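Local coordinates for ileal Bile Acid-Binding Protein (Danio rerio, PDB 3EM0), which binds cholic acid in the cavity of its beta barrel and, as a member of the fatty-acid binding protein family, probably carries bile acids in the cytoplasm, at residues 13-18 with 127-132; 22-27 with 120-125; 48-53 with 66-71. All blocks are in the same frame, centred on the assembly; numbering follows the deposited sequence.

Overall arrangement
Interactions 1 and 3 are strand pairings of one antiparallel sheet that curves round the cholic acid cavity, and interaction 2 packs the end of helix 18-24 against the 120-123 loop and the first residues of strand 124-133. Interactions 1 and 2 share that strand, their centres lying 17 Å apart, and both touch the cholic acid of chain D: Tyr18 and Leu127 from 13-18 and 127-132, Cys22, Ile25 and Ile27 from 22-27. Interaction 3, across the centre of the chain from both, has its own centre 23 Å from that of interaction 1 and 29 Å from that of interaction 2. There Trp53 and Phe67 meet a different cholic acid, chain C.

Interaction 1 (13-18 with 127-132); sequences ESQEGY and LVRTSK. With CHD (cholic acid), chain D.
Ser14 and Thr130 sit opposite each other on the antiparallel strands 13-16 and 127-132, where backbone hydrogen bonds do most of the joining. Thr130 N donates a hydrogen bond to Ser14 O at 3.0 Å, while Glu16 and Val128 exchange a mutual pair. Thr130 O accepts from Glu13 N at 2.8 Å and, weakly, from Ser14 N; two residues thus face one, a classic beta bulge.

Among polar side chains, Ser14 and Thr130 share a face of the sheet. Their hydroxyls are joined through a water that lies 2.9 Å from Ser14 OG and 2.6 Å from Thr130 OG1, and that also donates to Val128 O. On the other face, Gln15 and Arg129 lie alongside each other. Gln15 OE1 rests 3.4 Å from Arg129 CD, with the amide and guanidinium planes turned 78° apart, and the arginine spends its charge instead in a salt bridge with Glu114. Glu13 is similarly paired with Lys111.

The apolar contact comes from Leu127, whose CG stands anti to the backbone N (chi1 171°), bringing CD1 to 3.7 Å from Tyr18 CA. Its other methyl, CD2, approaches cholic acid O3 of chain D, and Tyr18 OH is hydrogen-bonded to O12 of that ligand at 2.9 Å. Pairing of the first and last strands in this way closes the beta barrel of the fatty-acid binding protein family around its ligand cavity.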
loop_
_atom_site.group_PDB
_atom_site.type_symbol
_atom_site.label_atom_id
_atom_site.label_comp_id
_atom_site.label_asym_id
_atom_site.label_seq_id
_atom_site.Cartn_x
_atom_site.Cartn_y
_atom_site.Cartn_z
ATOM N N GLU A 13 -8.130 9.080 -2.575
ATOM C CA GLU A 13 -8.523 10.484 -2.740
ATOM C C GLU A 13 -7.327 11.459 -2.811
ATOM O O GLU A 13 -7.422 12.529 -3.408
ATOM C CB GLU A 13 -9.538 10.913 -1.681
ATOM C CG GLU A 13 -9.086 10.778 -0.242
ATOM C CD GLU A 13 -9.966 11.580 0.715
ATOM O OE1 GLU A 13 -9.428 12.148 1.693
ATOM O OE2 GLU A 13 -11.193 11.654 0.494
ATOM N N SER A 14 -6.208 11.084 -2.198
ATOM C CA SER A 14 -5.011 11.920 -2.240
ATOM C C SER A 14 -3.764 11.069 -2.144
ATOM O O SER A 14 -3.772 9.986 -1.542
ATOM C CB SER A 14 -5.030 13.021 -1.159
ATOM O OG SER A 14 -5.197 12.491 0.148
ATOM N N GLN A 15 -2.701 11.558 -2.772
ATOM C CA GLN A 15 -1.412 10.877 -2.796
ATOM C C GLN A 15 -0.321 11.921 -2.608
ATOM O O GLN A 15 0.195 12.474 -3.578
ATOM C CB GLN A 15 -1.228 10.125 -4.124
ATOM C CG GLN A 15 -2.089 8.867 -4.265
ATOM C CD GLN A 15 -1.658 7.962 -5.415
ATOM O OE1 GLN A 15 -1.404 6.769 -5.216
ATOM N NE2 GLN A 15 -1.565 8.522 -6.613
ATOM N N GLU A 16 -0.010 12.235 -1.358
ATOM C CA GLU A 16 1.012 13.246 -1.055
ATOM C C GLU A 16 2.421 12.655 -1.181
ATOM O O GLU A 16 2.703 11.600 -0.621
ATOM C CB GLU A 16 0.780 13.858 0.337
ATOM C CG GLU A 16 -0.616 14.491 0.535
ATOM C CD GLU A 16 -0.934 15.609 -0.469
ATOM O OE1 GLU A 16 -0.671 16.787 -0.154
ATOM O OE2 GLU A 16 -1.451 15.318 -1.584
ATOM N N GLY A 17 3.285 13.333 -1.930
ATOM C CA GLY A 17 4.647 12.862 -2.177
ATOM C C GLY A 17 4.743 11.926 -3.370
ATOM O O GLY A 17 5.760 11.260 -3.564
ATOM N N TYR A 18 3.685 11.891 -4.177
ATOM C CA TYR A 18 3.532 10.906 -5.233
ATOM C C TYR A 18 4.622 10.949 -6.289
ATOM O O TYR A 18 5.167 9.910 -6.666
ATOM C CB TYR A 18 2.156 11.047 -5.898
ATOM C CG TYR A 18 1.983 10.174 -7.120
ATOM C CD1 TYR A 18 1.823 8.793 -6.993
ATOM C CD2 TYR A 18 1.988 10.726 -8.402
ATOM C CE1 TYR A 18 1.662 7.984 -8.109
ATOM C CE2 TYR A 18 1.837 9.926 -9.531
ATOM C CZ TYR A 18 1.672 8.555 -9.375
ATOM O OH TYR A 18 1.522 7.746 -10.494
ATOM N N LEU A 127 5.673 8.509 0.667
ATOM C CA LEU A 127 4.366 8.649 0.059
ATOM C C LEU A 127 3.283 8.491 1.123
ATOM O O LEU A 127 3.322 7.563 1.914
ATOM C CB LEU A 127 4.203 7.636 -1.079
ATOM C CG LEU A 127 2.815 7.495 -1.710
ATOM C CD1 LEU A 127 2.389 8.763 -2.479
ATOM C CD2 LEU A 127 2.768 6.265 -2.597
ATOM N N VAL A 128 2.346 9.430 1.170
ATOM C CA VAL A 128 1.163 9.277 2.010
ATOM C C VAL A 128 -0.077 9.158 1.123
ATOM O O VAL A 128 -0.485 10.131 0.486
ATOM C CB VAL A 128 0.995 10.447 3.032
ATOM C CG1 VAL A 128 -0.287 10.250 3.873
ATOM C CG2 VAL A 128 2.199 10.552 3.953
ATOM N N ARG A 129 -0.655 7.957 1.068
ATOM C CA ARG A 129 -1.904 7.722 0.355
ATOM C C ARG A 129 -3.071 7.668 1.328
ATOM O O ARG A 129 -3.007 7.004 2.366
ATOM C CB ARG A 129 -1.852 6.425 -0.437
ATOM C CG ARG A 129 -0.812 6.385 -1.571
ATOM C CD ARG A 129 -0.945 5.066 -2.333
ATOM N NE ARG A 129 -2.348 4.654 -2.316
ATOM C CZ ARG A 129 -2.793 3.429 -2.533
ATOM N NH1 ARG A 129 -1.947 2.444 -2.823
ATOM N NH2 ARG A 129 -4.095 3.198 -2.463
ATOM N N THR A 130 -4.130 8.386 0.986
ATOM C CA THR A 130 -5.348 8.440 1.780
ATOM C C THR A 130 -6.496 7.972 0.902
ATOM O O THR A 130 -6.699 8.501 -0.186
ATOM C CB THR A 130 -5.618 9.876 2.298
ATOM O OG1 THR A 130 -4.500 10.318 3.080
ATOM C CG2 THR A 130 -6.873 9.942 3.142
ATOM N N SER A 131 -7.223 6.955 1.367
ATOM C CA SER A 131 -8.412 6.473 0.659
ATOM C C SER A 131 -9.691 6.678 1.473
ATOM O O SER A 131 -9.699 6.489 2.686
ATOM C CB SER A 131 -8.273 5.003 0.262
ATOM O OG SER A 131 -7.160 4.806 -0.584
ATOM N N LYS A 132 -10.769 7.052 0.787
ATOM C CA LYS A 132 -12.078 7.161 1.426
ATOM C C LYS A 132 -12.883 5.859 1.279
ATOM O O LYS A 132 -12.721 5.120 0.301
ATOM C CB LYS A 132 -12.857 8.366 0.877
ATOM C CG LYS A 132 -13.294 8.235 -0.579
ATOM C CD LYS A 132 -13.927 9.520 -1.102
ATOM C CE LYS A 132 -14.847 9.236 -2.287
ATOM N NZ LYS A 132 -14.283 8.297 -3.315
HETATM C C1 CHD D . 4.723 3.513 -6.831
HETATM C C2 CHD D . 3.715 3.943 -5.747
HETATM C C3 CHD D . 3.440 2.781 -4.786
HETATM O O3 CHD D . 2.512 3.192 -3.782
HETATM C C4 CHD D . 2.838 1.608 -5.563
HETATM C C5 CHD D . 3.780 1.147 -6.700
HETATM C C6 CHD D . 3.126 -0.038 -7.455
HETATM C C7 CHD D . 2.031 0.397 -8.457
HETATM O O7 CHD D . 0.875 0.854 -7.742
HETATM C C8 CHD D . 2.524 1.487 -9.426
HETATM C C9 CHD D . 3.152 2.695 -8.660
HETATM C C10 CHD D . 4.273 2.288 -7.656
HETATM C C11 CHD D . 3.585 3.851 -9.616
HETATM C C12 CHD D . 2.470 4.233 -10.616
HETATM O O12 CHD D . 1.401 4.866 -9.897
HETATM C C13 CHD D . 1.958 3.000 -11.400
HETATM C C14 CHD D . 1.407 2.008 -10.370
HETATM C C15 CHD D . 0.665 0.979 -11.232
HETATM C C16 CHD D . -0.053 1.872 -12.261
HETATM C C17 CHD D . 0.643 3.262 -12.199
HETATM C C18 CHD D . 3.083 2.398 -12.289
HETATM C C19 CHD D . 5.504 1.747 -8.396
HETATM C C20 CHD D . 0.814 3.890 -13.613
HETATM C C21 CHD D . 1.513 5.256 -13.577
HETATM C C22 CHD D . -0.525 4.021 -14.367
HETATM C C23 CHD D . -0.464 3.427 -15.789
HETATM O O25 CHD D . 0.146 5.583 -16.653
HETATM C C24 CHD D . 0.235 4.340 -16.816
HETATM O O26 CHD D . 0.846 3.768 -17.748
HETATM O O HOH W 1 -2.860 11.717 1.596
#

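Interaction 2 (22-27 with 120-125); sequences CKLIGI and GAQGTA. With CHD (cholic acid), chain D.
Leu24, in the last turn of helix 18-24, pushes its forked end against the 120-123 loop and the start of strand 124-133. The branch ends part company there: CD2 comes within 3.6 Å of Gly120 N and 3.8 Å of Ala125 CB, whereas CD1 reaches Gly123 O and Gln122 OE1. With CG anti to the backbone N (chi1 -176°), the fork is carried across to these partners. Gly120 leaves room for it, since a beta carbon at that position would collide with Leu24 CG. The Gln122 side chain runs antiparallel to that of the leucine, and its NE2 lies 4.0 Å from Lys23 CE.

The helix ends in a Schellman motif with Gly26 at the C-prime position, Gly26 N bonding to Lys23 O and, weakly, Ile27 N to Cys22 O. Ile25, just before that glycine, points away from 120-125, and its CD1 touches C19 of the chain D cholic acid at 3.5 Å. Replacing Leu24 with an alanine would probably open a gap beside Gly120 and Ala125 and leave the helix end with little hold on the loop and strand start. No hydrogen bond crosses between 22-27 and 120-125, so the helix end is seated on the barrel here by shape and van der Waals contact.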
loop_
_atom_site.group_PDB
_atom_site.type_symbol
_atom_site.label_atom_id
_atom_site.label_comp_id
_atom_site.label_asym_id
_atom_site.label_seq_id
_atom_site.Cartn_x
_atom_site.Cartn_y
_atom_site.Cartn_z
ATOM N N CYS A 22 7.673 8.194 -6.807
ATOM C CA CYS A 22 7.799 7.527 -8.115
ATOM C C CYS A 22 9.137 7.812 -8.808
ATOM O O CYS A 22 9.748 6.909 -9.384
ATOM C CB CYS A 22 6.653 7.934 -9.053
ATOM S SG CYS A 22 5.014 7.365 -8.582
ATOM N N LYS A 23 9.584 9.064 -8.761
ATOM C CA LYS A 23 10.857 9.440 -9.371
ATOM C C LYS A 23 12.023 8.705 -8.702
ATOM O O LYS A 23 12.924 8.225 -9.394
ATOM C CB LYS A 23 11.064 10.965 -9.349
ATOM C CG LYS A 23 12.487 11.440 -9.705
ATOM C CD LYS A 23 12.897 11.043 -11.135
ATOM C CE LYS A 23 14.399 10.797 -11.251
ATOM N NZ LYS A 23 14.755 10.160 -12.555
ATOM N N LEU A 24 11.989 8.606 -7.368
ATOM C CA LEU A 24 13.035 7.920 -6.591
ATOM C C LEU A 24 13.214 6.456 -7.004
ATOM O O LEU A 24 14.347 5.952 -7.079
ATOM C CB LEU A 24 12.739 7.994 -5.082
ATOM C CG LEU A 24 13.800 7.401 -4.149
ATOM C CD1 LEU A 24 14.697 8.494 -3.577
ATOM C CD2 LEU A 24 13.171 6.573 -3.054
ATOM N N ILE A 25 12.095 5.791 -7.283
ATOM C CA ILE A 25 12.091 4.358 -7.559
ATOM C C ILE A 25 12.135 4.020 -9.059
ATOM O O ILE A 25 11.834 2.889 -9.469
ATOM C CB ILE A 25 10.913 3.634 -6.829
ATOM C CG1 ILE A 25 9.565 3.939 -7.486
ATOM C CG2 ILE A 25 10.902 3.990 -5.321
ATOM C CD1 ILE A 25 8.418 3.124 -6.931
ATOM N N GLY A 26 12.517 5.006 -9.872
ATOM C CA GLY A 26 12.826 4.777 -11.283
ATOM C C GLY A 26 11.731 5.002 -12.315
ATOM O O GLY A 26 12.017 4.981 -13.518
ATOM N N ILE A 27 10.488 5.209 -11.867
ATOM C CA ILE A 27 9.367 5.483 -12.784
ATOM C C ILE A 27 9.669 6.699 -13.692
ATOM O O ILE A 27 9.965 7.790 -13.192
ATOM C CB ILE A 27 8.020 5.732 -12.033
ATOM C CG1 ILE A 27 7.844 4.819 -10.796
ATOM C CG2 ILE A 27 6.833 5.673 -12.998
ATOM C CD1 ILE A 27 7.564 3.342 -11.067
ATOM N N GLY A 120 16.325 4.975 -2.334
ATOM C CA GLY A 120 16.856 4.929 -3.692
ATOM C C GLY A 120 18.286 5.424 -3.649
ATOM O O GLY A 120 18.881 5.509 -2.567
ATOM N N ALA A 121 18.840 5.753 -4.816
ATOM C CA ALA A 121 20.213 6.266 -4.916
ATOM C C ALA A 121 20.320 7.743 -4.517
ATOM O O ALA A 121 21.371 8.197 -4.077
ATOM C CB ALA A 121 20.773 6.040 -6.328
ATOM N N GLN A 122 19.221 8.478 -4.664
ATOM C CA GLN A 122 19.160 9.896 -4.285
ATOM C C GLN A 122 19.084 10.092 -2.761
ATOM O O GLN A 122 19.688 11.028 -2.209
ATOM C CB GLN A 122 17.967 10.583 -4.970
ATOM C CG GLN A 122 17.996 10.547 -6.517
ATOM C CD GLN A 122 17.276 9.333 -7.121
ATOM O OE1 GLN A 122 17.089 8.295 -6.466
ATOM N NE2 GLN A 122 16.874 9.464 -8.380
ATOM N N GLY A 123 18.353 9.190 -2.104
ATOM C CA GLY A 123 18.147 9.193 -0.659
ATOM C C GLY A 123 16.906 8.366 -0.352
ATOM O O GLY A 123 16.831 7.205 -0.745
ATOM N N THR A 124 15.936 8.963 0.340
ATOM C CA THR A 124 14.644 8.312 0.614
ATOM C C THR A 124 13.505 9.211 0.165
ATOM O O THR A 124 13.687 10.420 0.022
ATOM C CB THR A 124 14.432 8.003 2.117
ATOM O OG1 THR A 124 14.496 9.220 2.867
ATOM C CG2 THR A 124 15.487 7.034 2.646
ATOM N N ALA A 125 12.336 8.614 -0.059
ATOM C CA ALA A 125 11.112 9.351 -0.341
ATOM C C ALA A 125 9.944 8.746 0.423
ATOM O O ALA A 125 9.914 7.529 0.699
ATOM C CB ALA A 125 10.820 9.361 -1.831
HETATM C C1 CHD D . 4.723 3.513 -6.831
HETATM C C2 CHD D . 3.715 3.943 -5.747
HETATM C C3 CHD D . 3.440 2.781 -4.786
HETATM O O3 CHD D . 2.512 3.192 -3.782
HETATM C C4 CHD D . 2.838 1.608 -5.563
HETATM C C5 CHD D . 3.780 1.147 -6.700
HETATM C C6 CHD D . 3.126 -0.038 -7.455
HETATM C C7 CHD D . 2.031 0.397 -8.457
HETATM O O7 CHD D . 0.875 0.854 -7.742
HETATM C C8 CHD D . 2.524 1.487 -9.426
HETATM C C9 CHD D . 3.152 2.695 -8.660
HETATM C C10 CHD D . 4.273 2.288 -7.656
HETATM C C11 CHD D . 3.585 3.851 -9.616
HETATM C C12 CHD D . 2.470 4.233 -10.616
HETATM O O12 CHD D . 1.401 4.866 -9.897
HETATM C C13 CHD D . 1.958 3.000 -11.400
HETATM C C14 CHD D . 1.407 2.008 -10.370
HETATM C C15 CHD D . 0.665 0.979 -11.232
HETATM C C16 CHD D . -0.053 1.872 -12.261
HETATM C C17 CHD D . 0.643 3.262 -12.199
HETATM C C18 CHD D . 3.083 2.398 -12.289
HETATM C C19 CHD D . 5.504 1.747 -8.396
HETATM C C20 CHD D . 0.814 3.890 -13.613
HETATM C C21 CHD D . 1.513 5.256 -13.577
HETATM C C22 CHD D . -0.525 4.021 -14.367
HETATM C C23 CHD D . -0.464 3.427 -15.789
HETATM O O25 CHD D . 0.146 5.583 -16.653
HETATM C C24 CHD D . 0.235 4.340 -16.816
HETATM O O26 CHD D . 0.846 3.768 -17.748
#

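Interaction 3 (48-53 with 66-71); sequences GDDFTW and KFIVGK. With CHD (cholic acid), chain C.
Phe51 and Phe67 are paired across the beta hairpin of strands 50-57 and 61-68, one of the hairpins of the fatty-acid binding protein barrel. Their ring planes are nearly parallel, 11° apart, but offset, leaving little of one ring above the other, with centroids separated by 5.0 Å. What lies over the Phe67 ring is instead Phe51 CB, 3.7 Å from its centroid and 20° off the normal, a CH-pi contact over the face. Phe67 takes a chi1 of 60°, placing CG between its backbone N and carbonyl carbon and swinging the ring across to its neighbour.

Trp53 arrives at the same ring from another direction: its CE3 meets the Phe67 edge 4.0 Å from CZ. One face of the indole is covered by the chain C cholic acid, whose C4 sits over its centre 3.6 Å above the plane, and Phe67 CE1 approaches C5 of the same steroid. The two aromatic residues thus form part of the cavity wall. Leu94, itself a cholate-contacting residue, also touches Phe51, Trp53 and Val69.

At the other end of the pairing, Val69 lies roughly perpendicular to the Asp49 side chain and directs CG2 at Phe51 CE1, 3.5 Å away. On the face shared by Asp50, Thr52, Lys66 and Ile68, the side chains run alongside in pairs, Asp50 with Ile68 and Thr52 with Lys66. Phe51 and Phe67 exchange two backbone hydrogen bonds, and Val69 N adds another to Asp49 O. Beyond this bond a water donates to both Asp49 OD1, at 2.7 Å, and Val69 O, at 2.8 Å.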
loop_
_atom_site.group_PDB
_atom_site.type_symbol
_atom_site.label_atom_id
_atom_site.label_comp_id
_atom_site.label_asym_id
_atom_site.label_seq_id
_atom_site.Cartn_x
_atom_site.Cartn_y
_atom_site.Cartn_z
ATOM N N GLY A 48 -10.501 -10.409 12.216
ATOM C CA GLY A 48 -9.520 -10.277 13.291
ATOM C C GLY A 48 -8.117 -10.009 12.765
ATOM O O GLY A 48 -7.868 -8.965 12.139
ATOM N N ASP A 49 -7.219 -10.969 13.006
ATOM C CA ASP A 49 -5.815 -10.914 12.554
ATOM C C ASP A 49 -5.595 -11.459 11.138
ATOM O O ASP A 49 -4.474 -11.410 10.610
ATOM C CB ASP A 49 -4.905 -11.669 13.547
ATOM C CG ASP A 49 -4.437 -10.803 14.718
ATOM O OD1 ASP A 49 -3.675 -11.320 15.563
ATOM O OD2 ASP A 49 -4.816 -9.612 14.812
ATOM N N ASP A 50 -6.662 -11.974 10.526
ATOM C CA ASP A 50 -6.618 -12.532 9.175
ATOM C C ASP A 50 -7.090 -11.521 8.121
ATOM O O ASP A 50 -8.216 -11.035 8.188
ATOM C CB ASP A 50 -7.479 -13.809 9.109
ATOM C CG ASP A 50 -7.038 -14.862 10.119
ATOM O OD1 ASP A 50 -5.824 -15.181 10.154
ATOM O OD2 ASP A 50 -7.896 -15.372 10.884
ATOM N N PHE A 51 -6.227 -11.215 7.152
ATOM C CA PHE A 51 -6.506 -10.181 6.158
ATOM C C PHE A 51 -6.402 -10.719 4.731
ATOM O O PHE A 51 -5.490 -11.474 4.402
ATOM C CB PHE A 51 -5.516 -9.008 6.260
ATOM C CG PHE A 51 -5.731 -8.080 7.428
ATOM C CD1 PHE A 51 -5.246 -8.401 8.699
ATOM C CD2 PHE A 51 -6.353 -6.848 7.245
ATOM C CE1 PHE A 51 -5.411 -7.520 9.782
ATOM C CE2 PHE A 51 -6.522 -5.969 8.315
ATOM C CZ PHE A 51 -6.038 -6.306 9.587
ATOM N N THR A 52 -7.330 -10.271 3.892
ATOM C CA THR A 52 -7.235 -10.417 2.443
ATOM C C THR A 52 -7.299 -8.996 1.875
ATOM O O THR A 52 -8.269 -8.269 2.070
ATOM C CB THR A 52 -8.342 -11.337 1.876
ATOM O OG1 THR A 52 -8.273 -12.611 2.523
ATOM C CG2 THR A 52 -8.179 -11.546 0.369
ATOM N N TRP A 53 -6.217 -8.602 1.222
ATOM C CA TRP A 53 -6.021 -7.244 0.765
ATOM C C TRP A 53 -5.983 -7.282 -0.764
ATOM O O TRP A 53 -5.076 -7.865 -1.359
ATOM C CB TRP A 53 -4.683 -6.749 1.310
ATOM C CG TRP A 53 -4.558 -5.276 1.423
ATOM C CD1 TRP A 53 -4.320 -4.380 0.409
ATOM C CD2 TRP A 53 -4.649 -4.511 2.628
ATOM N NE1 TRP A 53 -4.255 -3.105 0.922
ATOM C CE2 TRP A 53 -4.457 -3.155 2.278
ATOM C CE3 TRP A 53 -4.868 -4.841 3.975
ATOM C CZ2 TRP A 53 -4.484 -2.124 3.231
ATOM C CZ3 TRP A 53 -4.889 -3.818 4.922
ATOM C CH2 TRP A 53 -4.699 -2.479 4.545
ATOM N N LYS A 66 -2.799 -12.139 0.956
ATOM C CA LYS A 66 -3.363 -12.677 2.193
ATOM C C LYS A 66 -2.265 -12.778 3.259
ATOM O O LYS A 66 -1.150 -13.229 2.978
ATOM C CB LYS A 66 -4.026 -14.041 1.967
ATOM C CG LYS A 66 -5.077 -14.075 0.852
ATOM C CD LYS A 66 -5.720 -15.460 0.782
ATOM C CE LYS A 66 -6.488 -15.676 -0.527
ATOM N NZ LYS A 66 -7.928 -15.294 -0.417
ATOM N N PHE A 67 -2.572 -12.329 4.472
ATOM C CA PHE A 67 -1.613 -12.422 5.569
ATOM C C PHE A 67 -2.290 -12.608 6.918
ATOM O O PHE A 67 -3.486 -12.336 7.083
ATOM C CB PHE A 67 -0.622 -11.232 5.583
ATOM C CG PHE A 67 -1.275 -9.874 5.748
ATOM C CD1 PHE A 67 -1.661 -9.122 4.620
ATOM C CD2 PHE A 67 -1.482 -9.331 7.018
ATOM C CE1 PHE A 67 -2.264 -7.875 4.762
ATOM C CE2 PHE A 67 -2.080 -8.076 7.170
ATOM C CZ PHE A 67 -2.471 -7.346 6.044
ATOM N N ILE A 68 -1.514 -13.127 7.859
ATOM C CA ILE A 68 -1.912 -13.180 9.247
ATOM C C ILE A 68 -0.934 -12.280 9.996
ATOM O O ILE A 68 0.282 -12.332 9.764
ATOM C CB ILE A 68 -1.949 -14.637 9.784
ATOM C CG1 ILE A 68 -2.875 -15.494 8.903
ATOM C CG2 ILE A 68 -2.369 -14.687 11.276
ATOM C CD1 ILE A 68 -2.614 -16.978 9.005
ATOM N N VAL A 69 -1.491 -11.403 10.829
ATOM C CA VAL A 69 -0.726 -10.419 11.587
ATOM C C VAL A 69 0.299 -11.115 12.484
ATOM O O VAL A 69 -0.039 -12.058 13.196
ATOM C CB VAL A 69 -1.673 -9.513 12.418
ATOM C CG1 VAL A 69 -0.897 -8.654 13.402
ATOM C CG2 VAL A 69 -2.510 -8.619 11.488
ATOM N N GLY A 70 1.548 -10.649 12.416
ATOM C CA GLY A 70 2.637 -11.163 13.243
ATOM C C GLY A 70 3.189 -12.512 12.812
ATOM O O GLY A 70 4.012 -13.096 13.518
ATOM N N LYS A 71 2.744 -13.004 11.651
ATOM C CA LYS A 71 3.156 -14.311 11.146
ATOM C C LYS A 71 3.662 -14.173 9.722
ATOM O O LYS A 71 3.012 -13.533 8.883
ATOM C CB LYS A 71 2.001 -15.310 11.202
ATOM C CG LYS A 71 1.574 -15.690 12.616
ATOM C CD LYS A 71 0.529 -16.802 12.580
ATOM C CE LYS A 71 0.065 -17.143 13.982
ATOM N NZ LYS A 71 -0.826 -18.332 13.994
HETATM C C1 CHD C . 1.716 -4.736 4.079
HETATM C C2 CHD C . 0.858 -3.531 4.523
HETATM C C3 CHD C . -0.640 -3.872 4.490
HETATM O O3 CHD C . -1.400 -2.707 4.725
HETATM C C4 CHD C . -1.055 -4.378 3.124
HETATM C C5 CHD C . -0.237 -5.598 2.687
HETATM C C6 CHD C . -0.785 -6.072 1.310
HETATM C C7 CHD C . -0.404 -5.109 0.166
HETATM O O7 CHD C . -1.063 -3.839 0.336
HETATM C C8 CHD C . 1.130 -4.925 0.120
HETATM C C9 CHD C . 1.739 -4.460 1.495
HETATM C C10 CHD C . 1.307 -5.352 2.710
HETATM C C11 CHD C . 3.286 -4.272 1.424
HETATM C C12 CHD C . 3.740 -3.469 0.182
HETATM O O12 CHD C . 3.421 -2.093 0.382
HETATM C C13 CHD C . 3.131 -3.989 -1.157
HETATM C C14 CHD C . 1.601 -3.999 -1.035
HETATM C C15 CHD C . 1.185 -4.398 -2.465
HETATM C C16 CHD C . 2.107 -3.509 -3.325
HETATM C C17 CHD C . 3.208 -2.985 -2.360
HETATM C C18 CHD C . 3.698 -5.383 -1.530
HETATM C C19 CHD C . 1.981 -6.721 2.628
HETATM C C20 CHD C . 4.580 -2.822 -3.082
HETATM C C21 CHD C . 5.779 -2.679 -2.130
HETATM C C22 CHD C . 4.554 -1.630 -4.046
HETATM C C23 CHD C . 5.678 -1.696 -5.092
HETATM O O25 CHD C . 4.501 -3.224 -6.508
HETATM C C24 CHD C . 5.599 -2.938 -5.994
HETATM O O26 CHD C . 6.653 -3.584 -6.153
HETATM O O HOH W 2 -1.951 -13.235 14.915
#